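Local coordinates for protein hydrolase, HAD superfamily, subfamily III A (Legionella pneumophila, PDB 3N1U) that probably hydrolyses 3-deoxy-D-manno-octulosonate 8-phosphate to the free sugar acid and phosphate, using a divalent metal, in lipopolysaccharide biosynthesis, at residues Asp25-Leu30 against Ile67-Gln72; Lys20-Asp25 against Ala114-Asp119; Leu30-Leu35 against Leu44-Val49; Ile63-Ile68 against Leu83-Tyr88; Met53-Leu58 against Gly157-Leu162. One frame throughout, in Å; residues are numbered along the deposited sequence.

Contact 1: residues Asp25-Leu30 against Ile67-Gln72; sequences DVDGVL and IITTAQ. With CA (calcium ion), chain B.
V26 meets I67 and T69 where the loop after the first core strand, whose D25, D27 and V29 fit the DxDx(T/V) pattern of HAD hydrolases, passes the C-terminal end of the neighbouring strand 64-68. The two branched aliphatic side chains of V26 and I67 lie roughly perpendicular, with CG2 of V26 3.6 Å from CG2 of I67. The same V26 methyl rests at 3.6 Å from CB of T69, so one branch fills the angle between two residues of the facing segment. It is turned there by chi1 of 178°, which sets CG1 opposite the backbone N and leaves CG2 beside that N. Farther along, L30 and I67 approach end-on, CD1 to CD1.

The polar groups gather round the calcium ion. D25 binds it through OD2 and D27 through its backbone O, with D118 supplying the third protein ligand and three waters completing the set; the ion's position agrees with the magnesium site predicted for D25. OD1 of D25 accepts from a water at 2.9 Å that in turn accepts from N of T70, while K95 forms a salt bridge to the same oxygen. The carboxylate of D27, a predicted substrate ligand, ends beside A71, with OD2 3.1 Å from its CB, and its OD1 pairs with K45. Both loops are tied locally. O of V26 accepts from both V29 N and L30 N, and the T69 side chain closes an ST turn in which OG1 receives N-H from A71 at 2.9 Å, with an angle of 139°.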
# COMPACT_ATOMS: atom_id res chain seq x y z
N ASP A 25 -3.69 -9.98 18.00
CA ASP A 25 -4.92 -9.53 17.37
C ASP A 25 -4.77 -9.71 15.84
O ASP A 25 -3.65 -9.89 15.35
CB ASP A 25 -5.11 -8.06 17.68
CG ASP A 25 -6.35 -7.47 17.00
OD1 ASP A 25 -7.42 -8.12 17.00
OD2 ASP A 25 -6.23 -6.36 16.48
N VAL A 26 -5.89 -9.70 15.11
CA VAL A 26 -5.82 -9.82 13.64
C VAL A 26 -5.78 -8.47 12.92
O VAL A 26 -4.72 -8.01 12.50
CB VAL A 26 -6.98 -10.70 13.09
CG1 VAL A 26 -6.90 -10.74 11.55
CG2 VAL A 26 -6.83 -12.12 13.71
N ASP A 27 -6.93 -7.79 12.81
CA ASP A 27 -7.00 -6.65 11.92
C ASP A 27 -6.19 -5.48 12.47
O ASP A 27 -6.48 -5.06 13.59
CB ASP A 27 -8.45 -6.20 11.81
CG ASP A 27 -9.32 -7.22 11.10
OD1 ASP A 27 -9.21 -7.33 9.85
OD2 ASP A 27 -10.10 -7.89 11.76
N GLY A 28 -5.22 -4.98 11.70
CA GLY A 28 -4.37 -3.85 12.18
C GLY A 28 -3.04 -4.33 12.80
O GLY A 28 -2.10 -3.51 13.05
N VAL A 29 -2.95 -5.64 13.04
CA VAL A 29 -1.77 -6.24 13.67
C VAL A 29 -1.16 -7.33 12.79
O VAL A 29 -0.02 -7.21 12.36
CB VAL A 29 -2.08 -6.75 15.13
CG1 VAL A 29 -0.88 -7.58 15.74
CG2 VAL A 29 -2.46 -5.58 16.06
N LEU A 30 -1.93 -8.37 12.49
CA LEU A 30 -1.50 -9.32 11.48
C LEU A 30 -1.86 -8.80 10.06
O LEU A 30 -1.32 -9.27 9.07
CB LEU A 30 -2.14 -10.68 11.75
CG LEU A 30 -1.47 -11.42 12.96
CD1 LEU A 30 -2.33 -12.62 13.34
CD2 LEU A 30 -0.06 -11.94 12.58
N ILE A 67 -4.58 -16.38 18.75
CA ILE A 67 -5.20 -15.16 18.23
C ILE A 67 -6.48 -14.82 19.03
O ILE A 67 -7.26 -15.71 19.35
CB ILE A 67 -5.51 -15.29 16.72
CG1 ILE A 67 -4.39 -14.61 15.88
CG2 ILE A 67 -6.85 -14.55 16.37
CD1 ILE A 67 -2.99 -15.37 15.92
N ILE A 68 -6.71 -13.54 19.29
CA ILE A 68 -8.00 -13.09 19.86
C ILE A 68 -8.43 -11.90 19.01
O ILE A 68 -7.74 -10.86 18.96
CB ILE A 68 -7.92 -12.67 21.36
CG1 ILE A 68 -7.38 -13.80 22.22
CG2 ILE A 68 -9.32 -12.19 21.86
CD1 ILE A 68 -7.22 -13.46 23.73
N THR A 69 -9.55 -12.06 18.33
CA THR A 69 -9.96 -11.03 17.36
C THR A 69 -11.45 -10.70 17.48
O THR A 69 -12.25 -11.58 17.88
CB THR A 69 -9.63 -11.47 15.88
OG1 THR A 69 -10.09 -10.44 15.00
CG2 THR A 69 -10.37 -12.75 15.51
N THR A 70 -11.79 -9.45 17.12
CA THR A 70 -13.19 -9.05 16.92
C THR A 70 -13.73 -9.53 15.55
O THR A 70 -14.95 -9.77 15.41
CB THR A 70 -13.36 -7.53 17.10
OG1 THR A 70 -12.84 -7.17 18.39
CG2 THR A 70 -14.88 -7.09 17.00
N ALA A 71 -12.83 -9.70 14.57
CA ALA A 71 -13.22 -10.20 13.24
C ALA A 71 -13.96 -11.54 13.39
O ALA A 71 -13.65 -12.33 14.28
CB ALA A 71 -11.96 -10.34 12.30
N GLN A 72 -14.98 -11.76 12.55
CA GLN A 72 -15.79 -12.99 12.58
C GLN A 72 -15.73 -13.72 11.24
O GLN A 72 -16.23 -14.81 11.11
CB GLN A 72 -17.26 -12.66 12.86
CG GLN A 72 -17.58 -12.36 14.32
CD GLN A 72 -19.06 -12.12 14.58
OE1 GLN A 72 -19.77 -11.52 13.76
NE2 GLN A 72 -19.53 -12.57 15.76
CA CA B . -7.28 -4.57 15.76
O HOH W 1 -10.08 -7.06 17.26
O HOH W 2 -9.51 -5.33 15.29
O HOH W 3 -8.02 -2.43 14.96
O HOH W 4 -8.13 -4.35 18.03

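Contact 2: residues Lys20-Asp25 against Ala114-Asp119; sequences KCLICD and AYIGDD. With CA (calcium ion), chain B.
With its CG wedged between its own N and carbonyl carbon (chi1 77°), D118 swings its carboxylate back toward D25, whose CG points opposite to the backbone N (chi1 177°). The two carboxylate planes end nearly parallel, 12° apart, and OD2 of D25 comes within 3.1 Å of OD1 of D118 because both oxygens bind the calcium ion, each at 2.2 Å. The metal's charge would offset the repulsion between them, and D118 OD2 is also held by Q50 of the second subunit. These aspartates follow adjacent parallel strands, 21-24 and 113-117, at the centre of the Rossmann-like HAD core, where D118 and D119 after the latter fit motif IV of the family. Four backbone bonds link the strands; that from D25 N to I116 O is 3.2 Å long. Side chains alternate across the sheet. On one face CD1 of L22 sits 3.7 Å from CB of A114, and SG of C24 meets CG2 of I116. On the other, CB and CG2 of I23 press on CD2 of the Y115 ring at 3.7 Å, while the I23 carbonyl O lies over one ring face. The Y115 hydroxyl is hydrogen-bonded to D122 and K95.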
# COMPACT_ATOMS: atom_id res chain seq x y z
N LYS A 20 5.86 -17.70 27.15
CA LYS A 20 5.56 -19.05 26.75
C LYS A 20 4.39 -19.07 25.74
O LYS A 20 4.11 -20.11 25.16
CB LYS A 20 5.22 -19.90 27.99
CG LYS A 20 6.52 -20.24 28.76
CD LYS A 20 6.33 -21.24 29.85
CE LYS A 20 7.74 -21.74 30.23
NZ LYS A 20 7.69 -22.77 31.30
N CYS A 21 3.72 -17.94 25.55
CA CYS A 21 2.68 -17.85 24.52
C CYS A 21 2.62 -16.43 24.01
O CYS A 21 2.56 -15.49 24.81
CB CYS A 21 1.32 -18.25 25.11
SG CYS A 21 -0.09 -18.14 23.93
N LEU A 22 2.66 -16.25 22.68
CA LEU A 22 2.32 -14.94 22.08
C LEU A 22 0.85 -14.92 21.57
O LEU A 22 0.44 -15.84 20.82
CB LEU A 22 3.29 -14.61 20.88
CG LEU A 22 2.83 -13.36 20.09
CD1 LEU A 22 2.88 -12.08 20.97
CD2 LEU A 22 3.74 -13.19 18.84
N ILE A 23 0.09 -13.90 21.96
CA ILE A 23 -1.26 -13.71 21.49
C ILE A 23 -1.27 -12.50 20.55
O ILE A 23 -0.71 -11.43 20.87
CB ILE A 23 -2.28 -13.37 22.64
CG1 ILE A 23 -2.16 -14.36 23.83
CG2 ILE A 23 -3.69 -13.38 22.11
CD1 ILE A 23 -2.87 -13.85 25.12
N CYS A 24 -1.88 -12.68 19.38
CA CYS A 24 -2.00 -11.59 18.42
C CYS A 24 -3.43 -11.27 18.19
O CYS A 24 -4.27 -12.16 18.10
CB CYS A 24 -1.41 -11.95 17.02
SG CYS A 24 0.31 -12.45 17.05
N ASP A 25 -3.69 -9.98 18.00
CA ASP A 25 -4.92 -9.53 17.37
C ASP A 25 -4.77 -9.71 15.84
O ASP A 25 -3.65 -9.89 15.35
CB ASP A 25 -5.11 -8.06 17.68
CG ASP A 25 -6.35 -7.47 17.00
OD1 ASP A 25 -7.42 -8.12 17.00
OD2 ASP A 25 -6.23 -6.36 16.48
N ALA A 114 2.74 -12.82 26.05
CA ALA A 114 2.87 -11.55 25.34
C ALA A 114 1.58 -11.32 24.56
O ALA A 114 0.90 -12.29 24.17
CB ALA A 114 4.14 -11.58 24.38
N TYR A 115 1.26 -10.04 24.27
CA TYR A 115 0.08 -9.67 23.53
C TYR A 115 0.42 -8.45 22.67
O TYR A 115 1.04 -7.47 23.18
CB TYR A 115 -1.09 -9.29 24.48
CG TYR A 115 -2.38 -9.05 23.70
CD1 TYR A 115 -2.59 -7.89 22.96
CD2 TYR A 115 -3.37 -10.02 23.67
CE1 TYR A 115 -3.78 -7.69 22.25
CE2 TYR A 115 -4.53 -9.83 22.97
CZ TYR A 115 -4.73 -8.67 22.27
OH TYR A 115 -5.91 -8.53 21.57
N ILE A 116 0.11 -8.53 21.38
CA ILE A 116 0.36 -7.45 20.44
C ILE A 116 -0.98 -6.96 19.83
O ILE A 116 -1.79 -7.75 19.29
CB ILE A 116 1.46 -7.83 19.40
CG1 ILE A 116 1.80 -6.62 18.50
CG2 ILE A 116 1.05 -9.10 18.58
CD1 ILE A 116 3.05 -6.86 17.59
N GLY A 117 -1.20 -5.67 19.98
CA GLY A 117 -2.51 -5.06 19.74
C GLY A 117 -2.37 -3.73 19.00
O GLY A 117 -1.28 -3.18 18.91
N ASP A 118 -3.49 -3.17 18.56
CA ASP A 118 -3.48 -1.81 17.95
C ASP A 118 -4.61 -0.84 18.40
O ASP A 118 -4.56 0.36 18.09
CB ASP A 118 -3.55 -1.96 16.42
CG ASP A 118 -4.95 -2.30 15.93
OD1 ASP A 118 -5.55 -3.35 16.32
OD2 ASP A 118 -5.44 -1.51 15.08
N ASP A 119 -5.66 -1.35 19.08
CA ASP A 119 -6.85 -0.49 19.34
C ASP A 119 -7.38 -0.70 20.78
O ASP A 119 -6.88 -1.58 21.53
CB ASP A 119 -7.95 -0.66 18.24
CG ASP A 119 -8.75 0.64 17.99
OD1 ASP A 119 -8.89 1.46 18.93
OD2 ASP A 119 -9.25 0.85 16.85
CA CA B . -7.28 -4.57 15.76
O HOH W 3 -8.02 -2.43 14.96
O HOH W 2 -9.51 -5.33 15.29
O HOH W 4 -8.13 -4.35 18.03

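Contact 3: residues Leu30-Leu35 against Leu44-Val49; sequences LSDGLL and LKSFHV
A van der Waals contact with few polar links joins L30 and S31 to S46 and F47 at the open end of a β-hairpin, strands 34-38 and 43-48, which stands out from the HAD core next to the metal-binding loop. CB of L30 touches CD1 of the F47 ring at 4.0 Å, and CA of S31 makes a bent CA-H...O contact with S46 O, 3.4 Å away; this oxygen is buried with no conventional partner in the model. A water accepts from H48 N at 2.9 Å, while its link to L30 O is doubtful. The bend before the strand is tied by two side chains. S31 OG accepts from G33 N at 3.0 Å in an ST turn, and D32 OD1 takes L34 N in an Asx turn, met from above the carboxylate plane. Toward the hairpin body L35 and K45 run side by side in the same direction, with CD2 of L35 3.4 Å from NZ of K45, whose ammonium forms a salt bridge to D27. Residues 44-48 pair with a strand of the third subunit and L34-L35 with one of the second, consistent with the intersubunit β-barrel built from such hairpins in KdsC-family tetramers.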
# COMPACT_ATOMS: atom_id res chain seq x y z
N LEU A 30 -1.93 -8.37 12.49
CA LEU A 30 -1.50 -9.32 11.48
C LEU A 30 -1.86 -8.80 10.06
O LEU A 30 -1.32 -9.27 9.07
CB LEU A 30 -2.14 -10.68 11.75
CG LEU A 30 -1.47 -11.42 12.96
CD1 LEU A 30 -2.33 -12.62 13.34
CD2 LEU A 30 -0.06 -11.94 12.58
N SER A 31 -2.76 -7.80 9.99
CA SER A 31 -3.01 -7.08 8.74
C SER A 31 -2.63 -5.64 8.85
O SER A 31 -2.40 -5.14 9.99
CB SER A 31 -4.48 -7.20 8.36
OG SER A 31 -5.29 -6.30 9.15
N ASP A 32 -2.63 -4.94 7.68
CA ASP A 32 -2.48 -3.50 7.58
C ASP A 32 -3.62 -2.76 8.17
O ASP A 32 -3.59 -1.51 8.25
CB ASP A 32 -2.42 -2.99 6.07
CG ASP A 32 -3.33 -3.81 5.08
OD1 ASP A 32 -4.35 -4.41 5.50
OD2 ASP A 32 -2.99 -3.91 3.85
N GLY A 33 -4.67 -3.48 8.53
CA GLY A 33 -5.88 -2.74 8.99
C GLY A 33 -6.96 -2.63 7.95
O GLY A 33 -8.05 -2.18 8.24
N LEU A 34 -6.66 -2.98 6.68
CA LEU A 34 -7.64 -2.74 5.62
C LEU A 34 -8.59 -3.90 5.53
O LEU A 34 -8.20 -5.05 5.69
CB LEU A 34 -6.91 -2.55 4.25
CG LEU A 34 -6.06 -1.26 4.21
CD1 LEU A 34 -5.41 -1.15 2.76
CD2 LEU A 34 -6.93 0.08 4.51
N LEU A 35 -9.82 -3.57 5.18
CA LEU A 35 -10.86 -4.52 4.86
C LEU A 35 -11.21 -4.31 3.43
O LEU A 35 -11.76 -3.23 3.03
CB LEU A 35 -12.08 -4.22 5.74
CG LEU A 35 -11.81 -4.08 7.24
CD1 LEU A 35 -13.17 -3.57 7.87
CD2 LEU A 35 -11.36 -5.43 7.87
N LEU A 44 -11.75 -9.45 1.92
CA LEU A 44 -10.42 -10.04 1.96
C LEU A 44 -9.65 -9.29 2.99
O LEU A 44 -10.04 -8.17 3.37
CB LEU A 44 -9.73 -9.87 0.60
CG LEU A 44 -10.39 -10.45 -0.62
CD1 LEU A 44 -11.18 -9.35 -1.35
CD2 LEU A 44 -9.29 -10.95 -1.58
N LYS A 45 -8.60 -9.91 3.51
CA LYS A 45 -7.60 -9.20 4.30
C LYS A 45 -6.23 -9.60 3.73
O LYS A 45 -6.09 -10.65 3.08
CB LYS A 45 -7.59 -9.63 5.78
CG LYS A 45 -8.97 -9.62 6.46
CD LYS A 45 -8.90 -10.15 7.88
CE LYS A 45 -10.27 -10.07 8.57
NZ LYS A 45 -10.96 -8.70 8.56
N SER A 46 -5.21 -8.83 4.12
CA SER A 46 -3.86 -9.04 3.57
C SER A 46 -2.92 -9.30 4.72
O SER A 46 -2.80 -8.43 5.63
CB SER A 46 -3.44 -7.75 2.83
OG SER A 46 -4.39 -7.52 1.79
N PHE A 47 -2.24 -10.47 4.72
CA PHE A 47 -1.31 -10.85 5.80
C PHE A 47 0.11 -10.82 5.25
O PHE A 47 0.28 -10.86 4.05
CB PHE A 47 -1.64 -12.27 6.27
CG PHE A 47 -3.04 -12.41 6.82
CD1 PHE A 47 -3.31 -12.07 8.15
CD2 PHE A 47 -4.08 -12.86 6.01
CE1 PHE A 47 -4.62 -12.12 8.70
CE2 PHE A 47 -5.40 -12.94 6.52
CZ PHE A 47 -5.68 -12.60 7.88
N HIS A 48 1.14 -10.80 6.10
CA HIS A 48 2.48 -10.64 5.59
C HIS A 48 3.27 -11.94 5.83
O HIS A 48 3.23 -12.51 6.92
CB HIS A 48 3.17 -9.45 6.30
CG HIS A 48 4.41 -9.01 5.59
ND1 HIS A 48 5.61 -9.75 5.62
CD2 HIS A 48 4.65 -7.95 4.80
CE1 HIS A 48 6.51 -9.15 4.86
NE2 HIS A 48 5.95 -8.05 4.35
N VAL A 49 3.96 -12.40 4.82
CA VAL A 49 4.72 -13.65 4.94
C VAL A 49 5.79 -13.64 6.02
O VAL A 49 6.13 -14.69 6.55
CB VAL A 49 5.39 -14.03 3.61
CG1 VAL A 49 4.28 -14.50 2.64
CG2 VAL A 49 6.32 -12.90 3.08
O HOH W 5 0.79 -10.68 8.95

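Contact 4: residues Ile63-Ile68 against Leu83-Tyr88; sequences IQVAII and LGITHY
Alongside I67, the backbone of H87 and Y88 joins strand 64-68 in parallel at the edge of the core sheet, closing the β-α-β unit that runs through helix 74-83. The direct backbone bond is I67 N to H87 O, 3.0 Å and in the carbonyl plane. Just before it the chains diverge, and a water accepts from H87 N at 2.9 Å; its link to V65 O is doubtful.

The side chains separate by face. The CD1 methyl of I85 approaches CG1 of V65 at 3.8 Å and the CD1 of I67 at 4.2 Å, the two isoleucines crossing at about a right angle. CB of Y88 lies 3.7 Å from CB of I67, whereas the phenol turns off to D77. On the A66-H87 face the CB atoms of these two residues are 3.8 Å apart. More tentatively, since Q64 has two conformers, NE2 in the one given stands in the plane of the H87 ring at its edge, with amide and ring planes 64° apart. One direct bond joins the two segments, and the strand pairing continues at Y89; the side chains add mainly apolar contact.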
# COMPACT_ATOMS: atom_id res chain seq x y z
N ILE A 63 7.19 -22.35 21.61
CA ILE A 63 6.39 -21.25 22.09
C ILE A 63 5.03 -21.26 21.41
O ILE A 63 4.94 -21.23 20.17
CB ILE A 63 7.10 -19.88 21.94
CG1 ILE A 63 8.39 -19.92 22.80
CG2 ILE A 63 6.16 -18.70 22.35
CD1 ILE A 63 9.40 -18.76 22.55
N GLN A 64 3.98 -21.26 22.24
CA GLN A 64 2.66 -21.33 21.65
C GLN A 64 2.19 -19.97 21.08
O GLN A 64 2.70 -18.89 21.41
CB GLN A 64 1.64 -21.95 22.61
CG GLN A 64 0.25 -22.13 21.98
CD GLN A 64 0.25 -23.10 20.80
OE1 GLN A 64 0.71 -22.80 19.67
NE2 GLN A 64 -0.32 -24.27 21.03
N VAL A 65 1.27 -20.08 20.13
CA VAL A 65 0.70 -18.91 19.48
C VAL A 65 -0.81 -18.96 19.57
O VAL A 65 -1.40 -20.02 19.37
CB VAL A 65 1.16 -18.83 17.99
CG1 VAL A 65 0.36 -17.67 17.27
CG2 VAL A 65 2.67 -18.59 17.93
N ALA A 66 -1.43 -17.81 19.85
CA ALA A 66 -2.88 -17.70 19.84
C ALA A 66 -3.34 -16.38 19.24
O ALA A 66 -2.61 -15.38 19.25
CB ALA A 66 -3.38 -17.81 21.30
N ILE A 67 -4.58 -16.38 18.75
CA ILE A 67 -5.20 -15.16 18.23
C ILE A 67 -6.48 -14.82 19.03
O ILE A 67 -7.26 -15.71 19.35
CB ILE A 67 -5.51 -15.29 16.72
CG1 ILE A 67 -4.39 -14.61 15.88
CG2 ILE A 67 -6.85 -14.55 16.37
CD1 ILE A 67 -2.99 -15.37 15.92
N ILE A 68 -6.71 -13.54 19.29
CA ILE A 68 -8.00 -13.09 19.86
C ILE A 68 -8.43 -11.90 19.01
O ILE A 68 -7.74 -10.86 18.96
CB ILE A 68 -7.92 -12.67 21.36
CG1 ILE A 68 -7.38 -13.80 22.22
CG2 ILE A 68 -9.32 -12.19 21.86
CD1 ILE A 68 -7.22 -13.46 23.73
N LEU A 83 -1.53 -21.32 8.87
CA LEU A 83 -0.42 -21.23 9.82
C LEU A 83 -0.37 -22.35 10.88
O LEU A 83 0.59 -22.44 11.64
CB LEU A 83 -0.44 -19.86 10.49
CG LEU A 83 -0.13 -18.69 9.56
CD1 LEU A 83 -0.17 -17.38 10.35
CD2 LEU A 83 1.21 -18.88 8.82
N GLY A 84 -1.38 -23.21 10.89
CA GLY A 84 -1.48 -24.29 11.92
C GLY A 84 -1.72 -23.78 13.33
O GLY A 84 -1.35 -24.43 14.34
N ILE A 85 -2.38 -22.63 13.42
CA ILE A 85 -2.70 -22.04 14.73
C ILE A 85 -4.04 -22.56 15.19
O ILE A 85 -5.05 -22.24 14.56
CB ILE A 85 -2.78 -20.49 14.63
CG1 ILE A 85 -1.35 -19.96 14.44
CG2 ILE A 85 -3.43 -19.92 15.91
CD1 ILE A 85 -1.20 -18.57 13.90
N THR A 86 -4.05 -23.31 16.30
CA THR A 86 -5.32 -23.88 16.80
C THR A 86 -5.99 -23.07 17.92
O THR A 86 -7.21 -23.14 18.07
CB THR A 86 -5.17 -25.33 17.24
OG1 THR A 86 -4.30 -25.37 18.36
CG2 THR A 86 -4.58 -26.18 16.10
N HIS A 87 -5.22 -22.32 18.70
CA HIS A 87 -5.80 -21.54 19.78
C HIS A 87 -6.26 -20.20 19.25
O HIS A 87 -5.46 -19.26 19.17
CB HIS A 87 -4.77 -21.33 20.88
CG HIS A 87 -4.36 -22.60 21.56
ND1 HIS A 87 -5.13 -23.21 22.52
CD2 HIS A 87 -3.27 -23.38 21.40
CE1 HIS A 87 -4.53 -24.32 22.93
NE2 HIS A 87 -3.39 -24.44 22.27
N TYR A 88 -7.53 -20.09 18.85
CA TYR A 88 -7.99 -18.74 18.45
C TYR A 88 -9.45 -18.45 18.65
O TYR A 88 -10.28 -19.37 18.66
CB TYR A 88 -7.57 -18.39 17.01
CG TYR A 88 -8.32 -19.15 15.95
CD1 TYR A 88 -7.92 -20.44 15.58
CD2 TYR A 88 -9.39 -18.58 15.28
CE1 TYR A 88 -8.59 -21.14 14.55
CE2 TYR A 88 -10.09 -19.27 14.26
CZ TYR A 88 -9.68 -20.54 13.90
OH TYR A 88 -10.36 -21.22 12.90
O HOH W 6 -2.36 -22.24 18.69

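Contact 5: residues Met53-Leu58 against Gly157-Leu162; sequences MGLKLL and GAVREL
Helices 49-60 and 158-169 are neighbours on one side of the core sheet, and R160 of the second spans the groove to M53, G54 and L57 of the first. The segment axes come within 8.5 Å and cross at 26°. Such closeness is possible at G54, where only hydrogens stand on CA and the R160 CD methylene settles 3.5 Å from it. R160 starts out extended, its CG opposite the backbone N, then kinks at chi2 (52°), which brings the CD methylene to G54. The side chains of R160 and selenomethionine M53 lie side by side, pointing the same way, with NH1 of R160 3.4 Å from CG of M53, while L57 offers CD1 to one guanidinium face, 3.6 Å above the plane and displaced toward its rim. These are van der Waals contacts of the guanidinium with aliphatic carbons; the charge is met elsewhere. NE pairs with D164, NH1 donates to Q50 O, and NH2 forms a salt bridge with D119 of the third subunit, so all three nitrogens are engaged. In this α/β sandwich the helices cover the sheet face carrying L22 and C24. Toward that sheet L55 and V159 meet at about a right angle, CD2 of L55 3.7 Å from CG1 of V159. CG2 of V159 also touches V29 and L30 of the metal-binding loop, and L55 continues onto L22 of the sheet.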
# COMPACT_ATOMS: atom_id res chain seq x y z
N MSE A 53 6.02 -16.45 9.03
CA MSE A 53 7.28 -17.14 9.38
C MSE A 53 7.63 -16.93 10.87
O MSE A 53 8.06 -17.88 11.53
CB MSE A 53 8.43 -16.65 8.47
CG MSE A 53 9.80 -17.11 8.88
SE MSE A 53 9.94 -19.04 8.52
CE MSE A 53 10.12 -18.82 6.63
N GLY A 54 7.49 -15.69 11.35
CA GLY A 54 7.65 -15.37 12.81
C GLY A 54 6.85 -16.32 13.71
O GLY A 54 7.40 -16.94 14.65
N LEU A 55 5.58 -16.46 13.39
CA LEU A 55 4.73 -17.34 14.20
C LEU A 55 5.15 -18.79 14.08
O LEU A 55 5.17 -19.50 15.07
CB LEU A 55 3.25 -17.13 13.81
CG LEU A 55 2.74 -15.68 13.99
CD1 LEU A 55 1.24 -15.60 13.65
CD2 LEU A 55 2.98 -15.19 15.46
N LYS A 56 5.54 -19.23 12.88
CA LYS A 56 6.02 -20.60 12.73
C LYS A 56 7.33 -20.86 13.46
O LYS A 56 7.57 -21.99 13.96
CB LYS A 56 6.17 -20.98 11.25
CG LYS A 56 4.86 -21.09 10.49
CD LYS A 56 5.20 -21.22 9.01
CE LYS A 56 4.00 -21.66 8.21
NZ LYS A 56 4.47 -21.85 6.79
N LEU A 57 8.18 -19.83 13.51
CA LEU A 57 9.42 -19.98 14.27
C LEU A 57 9.14 -20.08 15.76
O LEU A 57 9.81 -20.85 16.47
CB LEU A 57 10.37 -18.81 14.00
CG LEU A 57 11.01 -18.76 12.59
CD1 LEU A 57 11.72 -17.42 12.26
CD2 LEU A 57 11.98 -19.90 12.40
N LEU A 58 8.22 -19.26 16.27
CA LEU A 58 7.90 -19.43 17.70
C LEU A 58 7.45 -20.84 17.97
O LEU A 58 7.89 -21.52 18.93
CB LEU A 58 6.79 -18.46 18.14
CG LEU A 58 7.17 -16.98 18.26
CD1 LEU A 58 5.95 -16.17 18.76
CD2 LEU A 58 8.34 -16.83 19.22
N GLY A 157 5.30 -6.78 8.99
CA GLY A 157 6.44 -7.40 9.72
C GLY A 157 6.61 -7.01 11.20
O GLY A 157 7.64 -7.34 11.80
N ALA A 158 5.63 -6.28 11.76
CA ALA A 158 5.66 -5.89 13.20
C ALA A 158 5.59 -7.15 14.09
O ALA A 158 6.32 -7.26 15.06
CB ALA A 158 4.52 -4.96 13.56
N VAL A 159 4.71 -8.10 13.75
CA VAL A 159 4.61 -9.31 14.55
C VAL A 159 5.90 -10.12 14.44
O VAL A 159 6.37 -10.63 15.44
CB VAL A 159 3.37 -10.16 14.07
CG1 VAL A 159 3.43 -11.58 14.61
CG2 VAL A 159 2.07 -9.45 14.52
N ARG A 160 6.54 -10.14 13.25
CA ARG A 160 7.82 -10.85 13.11
C ARG A 160 8.87 -10.20 14.05
O ARG A 160 9.69 -10.89 14.67
CB ARG A 160 8.35 -10.71 11.66
CG ARG A 160 9.74 -11.30 11.48
CD ARG A 160 9.81 -12.78 12.02
NE ARG A 160 11.07 -13.39 11.62
CZ ARG A 160 11.31 -13.84 10.38
NH1 ARG A 160 10.36 -13.80 9.44
NH2 ARG A 160 12.51 -14.34 10.06
N GLU A 161 8.82 -8.87 14.15
CA GLU A 161 9.83 -8.13 14.96
C GLU A 161 9.69 -8.57 16.42
O GLU A 161 10.69 -8.81 17.11
CB GLU A 161 9.52 -6.64 14.84
CG GLU A 161 10.53 -5.67 15.36
CD GLU A 161 10.09 -4.19 15.08
OE1 GLU A 161 9.48 -3.94 14.03
OE2 GLU A 161 10.32 -3.35 15.95
N LEU A 162 8.45 -8.71 16.88
CA LEU A 162 8.19 -9.26 18.24
C LEU A 162 8.63 -10.74 18.38
O LEU A 162 9.23 -11.13 19.41
CB LEU A 162 6.70 -9.05 18.60
CG LEU A 162 6.24 -9.61 19.96
CD1 LEU A 162 7.24 -9.09 21.04
CD2 LEU A 162 4.81 -9.13 20.19

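Contacts 1 and 2 share D25 and the calcium ion, their centres about 10 Å apart, and together assemble the three metal-binding aspartates. The strands of contacts 1, 2 and 4 are neighbours in one sheet: C24 N lies 2.8 Å from A66 O, and I68 N 3.0 Å from C24 O. In contact 3, K45 NZ forms a salt bridge, 2.6 Å, with OD1 of D27, a predicted substrate ligand, and contacts 1 and 3 share L30. Contact 5 backs this centre: CG2 of V159 is 3.8 Å from CD2 of L30, and CD2 of L162 is 3.6 Å from CD1 of L22. L55 CD1 also meets I85 CD1 of contact 4 at 3.9 Å.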